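Peptidyl-tRNA hydrolase (Sulfolobus solfataricus, PDB 1XTY) hydrolyses N-acyl-aminoacyl-tRNAs to free tRNA and an N-acyl amino acid, and may act on peptidyl-tRNAs that drop off the ribosome. Local coordinates at residues K3-V8 with N108-I113; V59-L64 with I68-K73. All blocks are in the same frame, centred on the assembly; numbering follows the deposited sequence.

In the fold
Both contacts pack a helix against the mixed sheet of this PTH2-family chain. Contact 1 sets helix 107-114 on strand 2-9. Contact 2 joins the end of strand 56-61 to helix 64-76, which follows after a two-residue turn. Contact 2 is nested inside the long loop that contact 1 closes, and the centres of the two contacts lie about 11 Å apart. Strands 2-9 and 56-61 are parallel neighbours, so the contacts meet through the sheet. Val8 and Val61 are probably hydrogen-bonded through their backbones, and the side chains of Val7 and Val61 pack together. The helices meet too, where Ser112 lies against Lys73. Contact 1 thus joins an early strand to a late helix, and contact 2 is a local turn inside that loop.

Contact 1 (K3-V8 with N108-I113); sequences KMVIVV and NLVDSI
The nearest CA atoms of strand segment 3-8 and helical segment 108-113 are those of Val5 and Val110, 7.6 Å apart. This is helix-on-sheet packing in the alpha/beta domain of a PTH2-family enzyme. Strand 2-9 is the middle strand of the mixed sheet, and helix 107-114 lies over one of its faces. No hydrogen bond crosses between the segments. The small interface of 104 Å² rests on apolar contact.

Both valines point their CB toward the other segment, and their side chains slide past each other in opposite directions. One methyl from each does the touching: Val5 CG2 meets Val110 CG1 at 3.3 Å. That is tight for two carbons. The same Val110 methyl also reaches back to Val5 CB at 3.9 Å. In Val110, CG1 stands opposite the backbone N (chi1 -176°), which turns this methyl to Val5. Its other branch lies near the strand backbone, with CG2 4.1 Å from Lys3 O.

Around the pair, Ile57 touches Val5 from the neighbouring parallel strand, and Ala105 touches Val110 from the antiparallel one. On the other face of the sheet, Met4 and Ile6 turn to helix 16-35.

Lys3 also points toward the helix, but its extended chain carries the ammonium to Glu107, just before segment 108-113, where it forms a salt bridge. Asp111 is a more distant opposite charge, for Lys3 NZ and Asp111 OD2 are 6.9 Å apart and not in contact.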
# COMPACT_ATOMS: atom_id res chain seq x y z
N LYS A 3 12.39 -3.30 7.76
CA LYS A 3 11.21 -3.81 7.07
C LYS A 3 9.89 -3.35 7.68
O LYS A 3 9.82 -2.95 8.84
CB LYS A 3 11.23 -5.33 7.04
CG LYS A 3 12.33 -5.92 6.18
CD LYS A 3 12.26 -7.43 6.15
CE LYS A 3 13.40 -8.00 5.32
NZ LYS A 3 13.39 -9.49 5.36
N MET A 4 8.85 -3.41 6.86
CA MET A 4 7.51 -3.06 7.30
C MET A 4 6.72 -4.35 7.28
O MET A 4 6.81 -5.13 6.33
CB MET A 4 6.85 -2.05 6.35
CG MET A 4 5.39 -1.76 6.72
SD MET A 4 4.53 -0.67 5.55
CE MET A 4 5.17 0.91 6.06
N VAL A 5 5.95 -4.60 8.33
CA VAL A 5 5.14 -5.80 8.41
C VAL A 5 3.68 -5.41 8.52
O VAL A 5 3.33 -4.50 9.27
CB VAL A 5 5.52 -6.66 9.63
CG1 VAL A 5 4.65 -7.92 9.67
CG2 VAL A 5 6.99 -7.03 9.58
N ILE A 6 2.83 -6.07 7.74
CA ILE A 6 1.40 -5.82 7.79
C ILE A 6 0.71 -7.13 8.15
O ILE A 6 0.88 -8.14 7.48
CB ILE A 6 0.85 -5.30 6.44
CG1 ILE A 6 1.49 -3.96 6.08
CG2 ILE A 6 -0.67 -5.11 6.54
CD1 ILE A 6 2.82 -4.08 5.38
N VAL A 7 -0.05 -7.10 9.24
CA VAL A 7 -0.77 -8.27 9.72
C VAL A 7 -2.23 -8.20 9.28
O VAL A 7 -2.96 -7.29 9.68
CB VAL A 7 -0.71 -8.35 11.26
CG1 VAL A 7 -1.36 -9.64 11.75
CG2 VAL A 7 0.73 -8.25 11.73
N VAL A 8 -2.65 -9.16 8.46
CA VAL A 8 -4.01 -9.20 7.95
C VAL A 8 -4.88 -10.24 8.66
O VAL A 8 -4.41 -11.34 8.96
CB VAL A 8 -4.01 -9.51 6.44
CG1 VAL A 8 -5.43 -9.51 5.90
CG2 VAL A 8 -3.15 -8.49 5.71
N ASN A 108 14.60 -7.54 13.05
CA ASN A 108 14.72 -8.37 14.24
C ASN A 108 13.90 -7.74 15.36
O ASN A 108 13.40 -8.43 16.25
CB ASN A 108 16.18 -8.51 14.65
CG ASN A 108 16.99 -9.31 13.66
OD1 ASN A 108 18.20 -9.13 13.52
ND2 ASN A 108 16.31 -10.22 12.96
N LEU A 109 13.77 -6.42 15.31
CA LEU A 109 13.00 -5.71 16.32
C LEU A 109 11.54 -6.02 16.04
O LEU A 109 10.78 -6.33 16.95
CB LEU A 109 13.27 -4.20 16.23
CG LEU A 109 12.64 -3.35 17.33
CD1 LEU A 109 13.09 -3.85 18.69
CD2 LEU A 109 13.03 -1.89 17.14
N VAL A 110 11.15 -5.95 14.77
CA VAL A 110 9.78 -6.24 14.40
C VAL A 110 9.46 -7.72 14.61
O VAL A 110 8.33 -8.08 14.96
CB VAL A 110 9.51 -5.88 12.92
CG1 VAL A 110 8.03 -6.09 12.60
CG2 VAL A 110 9.90 -4.43 12.67
N ASP A 111 10.46 -8.58 14.42
CA ASP A 111 10.26 -10.02 14.61
C ASP A 111 9.94 -10.35 16.06
O ASP A 111 9.32 -11.38 16.33
CB ASP A 111 11.49 -10.82 14.17
CG ASP A 111 11.59 -10.96 12.67
OD1 ASP A 111 10.55 -11.20 12.02
OD2 ASP A 111 12.71 -10.85 12.13
N SER A 112 10.37 -9.51 16.99
CA SER A 112 10.09 -9.75 18.39
C SER A 112 8.59 -9.54 18.63
O SER A 112 8.11 -9.58 19.76
CB SER A 112 10.91 -8.82 19.29
OG SER A 112 10.52 -7.46 19.14
N ILE A 113 7.86 -9.32 17.53
CA ILE A 113 6.42 -9.09 17.56
C ILE A 113 5.66 -10.03 16.63
O ILE A 113 4.64 -10.60 17.01
CB ILE A 113 6.04 -7.67 17.11
CG1 ILE A 113 6.78 -6.62 17.94
CG2 ILE A 113 4.53 -7.47 17.24
CD1 ILE A 113 6.48 -5.20 17.51

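Contact 2 (V59-L64 with I68-K73); sequences VKVNSL and ISRAKK
A beta-to-alpha connection turns the chain from strand 56-61 into helix 64-76. The turn is short, and Ser63 sits at the N-cap of the helix. Ser63 OG caps the backbone N of Glu66. The helix then runs obliquely back past the strand.

Segments 59-64 and 68-73 come closest at Leu64 and Ile68, whose CA atoms are 6.4 Å apart. One hydrogen bond crosses between them, from Ile68 N to Leu64 O at 3.1 Å. It is an i to i+4 bond of the helical kind. It is fairly straight, with an N-H...O angle of 160°. Ile68 CG1 also lies close to the same oxygen, 3.4 Å from Leu64 O. That branch is placed beside its own backbone N (chi1 -59°), next to the bond. Leu64 CG and Ile68 CG1 make a looser apolar contact at 4.4 Å. Beyond them, Leu64 reaches Ile97 and Arg9 of the sheet.

The second meeting lies deeper. Arg70 points toward the strand and stretches its chain to Val61. Val61 CG1 lies over one face of the guanidinium, 4.4 Å from Arg70 NH1. Leu117 touches both residues.

The guanidinium nitrogens have their own partners. Arg70 NH1 is hydrogen-bonded to Glu66 O, one turn earlier in the helix, and Arg70 NH2 makes a long, weak ion pair with Asp116. The flat group therefore combines apolar packing on its face with polar contacts through its nitrogens, consistent with a restrained orientation.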
# COMPACT_ATOMS: atom_id res chain seq x y z
N VAL A 59 1.86 -10.91 6.66
CA VAL A 59 1.50 -12.11 7.40
C VAL A 59 0.03 -12.06 7.79
O VAL A 59 -0.65 -11.05 7.57
CB VAL A 59 2.38 -12.25 8.65
CG1 VAL A 59 3.83 -12.42 8.24
CG2 VAL A 59 2.23 -11.03 9.55
N LYS A 60 -0.47 -13.15 8.37
CA LYS A 60 -1.87 -13.20 8.76
C LYS A 60 -2.11 -13.77 10.16
O LYS A 60 -1.25 -14.41 10.74
CB LYS A 60 -2.65 -14.03 7.74
CG LYS A 60 -2.14 -15.46 7.57
CD LYS A 60 -2.95 -16.23 6.53
CE LYS A 60 -2.40 -17.63 6.32
NZ LYS A 60 -3.19 -18.42 5.32
N VAL A 61 -3.30 -13.48 10.68
CA VAL A 61 -3.75 -13.95 11.99
C VAL A 61 -5.23 -14.26 11.82
O VAL A 61 -5.88 -13.66 10.97
CB VAL A 61 -3.58 -12.88 13.10
CG1 VAL A 61 -2.10 -12.59 13.33
CG2 VAL A 61 -4.32 -11.61 12.72
N ASN A 62 -5.77 -15.18 12.60
CA ASN A 62 -7.17 -15.54 12.46
C ASN A 62 -8.11 -14.99 13.52
O ASN A 62 -9.20 -15.54 13.74
CB ASN A 62 -7.33 -17.06 12.39
CG ASN A 62 -6.49 -17.77 13.42
OD1 ASN A 62 -6.48 -17.40 14.59
ND2 ASN A 62 -5.77 -18.80 12.99
N SER A 63 -7.71 -13.91 14.20
CA SER A 63 -8.57 -13.32 15.21
C SER A 63 -8.21 -11.87 15.51
O SER A 63 -7.05 -11.46 15.40
CB SER A 63 -8.50 -14.12 16.52
OG SER A 63 -7.34 -13.81 17.26
N LEU A 64 -9.22 -11.10 15.89
CA LEU A 64 -9.02 -9.70 16.21
C LEU A 64 -8.12 -9.57 17.43
O LEU A 64 -7.28 -8.67 17.49
CB LEU A 64 -10.37 -9.03 16.49
CG LEU A 64 -10.32 -7.54 16.83
CD1 LEU A 64 -9.77 -6.76 15.65
CD2 LEU A 64 -11.71 -7.06 17.18
N ILE A 68 -4.80 -7.08 18.29
CA ILE A 68 -4.72 -6.15 19.42
C ILE A 68 -3.48 -6.47 20.24
O ILE A 68 -2.77 -5.58 20.72
CB ILE A 68 -5.97 -6.26 20.33
CG1 ILE A 68 -7.23 -5.96 19.52
CG2 ILE A 68 -5.84 -5.31 21.52
CD1 ILE A 68 -7.29 -4.56 18.93
N SER A 69 -3.22 -7.76 20.42
CA SER A 69 -2.07 -8.21 21.18
C SER A 69 -0.78 -7.66 20.59
O SER A 69 0.08 -7.16 21.31
CB SER A 69 -2.01 -9.74 21.19
OG SER A 69 -0.81 -10.19 21.78
N ARG A 70 -0.66 -7.73 19.27
CA ARG A 70 0.54 -7.25 18.61
C ARG A 70 0.63 -5.73 18.51
O ARG A 70 1.73 -5.17 18.48
CB ARG A 70 0.66 -7.92 17.24
CG ARG A 70 0.88 -9.42 17.40
CD ARG A 70 1.05 -10.16 16.09
NE ARG A 70 1.34 -11.57 16.33
CZ ARG A 70 0.52 -12.41 16.96
NH1 ARG A 70 -0.65 -11.98 17.42
NH2 ARG A 70 0.87 -13.67 17.15
N ALA A 71 -0.51 -5.05 18.48
CA ALA A 71 -0.50 -3.60 18.43
C ALA A 71 0.01 -3.09 19.78
O ALA A 71 0.75 -2.11 19.85
CB ALA A 71 -1.91 -3.06 18.15
N LYS A 72 -0.38 -3.76 20.86
CA LYS A 72 0.05 -3.37 22.19
C LYS A 72 1.56 -3.56 22.31
O LYS A 72 2.26 -2.75 22.92
CB LYS A 72 -0.69 -4.20 23.24
CG LYS A 72 -0.50 -3.76 24.68
CD LYS A 72 0.80 -4.26 25.27
CE LYS A 72 0.87 -3.98 26.76
NZ LYS A 72 0.65 -2.54 27.07
N LYS A 73 2.06 -4.63 21.72
CA LYS A 73 3.49 -4.93 21.75
C LYS A 73 4.24 -3.82 21.02
O LYS A 73 5.21 -3.27 21.54
CB LYS A 73 3.73 -6.28 21.07
CG LYS A 73 4.93 -7.05 21.60
CD LYS A 73 4.62 -8.54 21.59
CE LYS A 73 5.78 -9.36 22.14
NZ LYS A 73 5.40 -10.80 22.28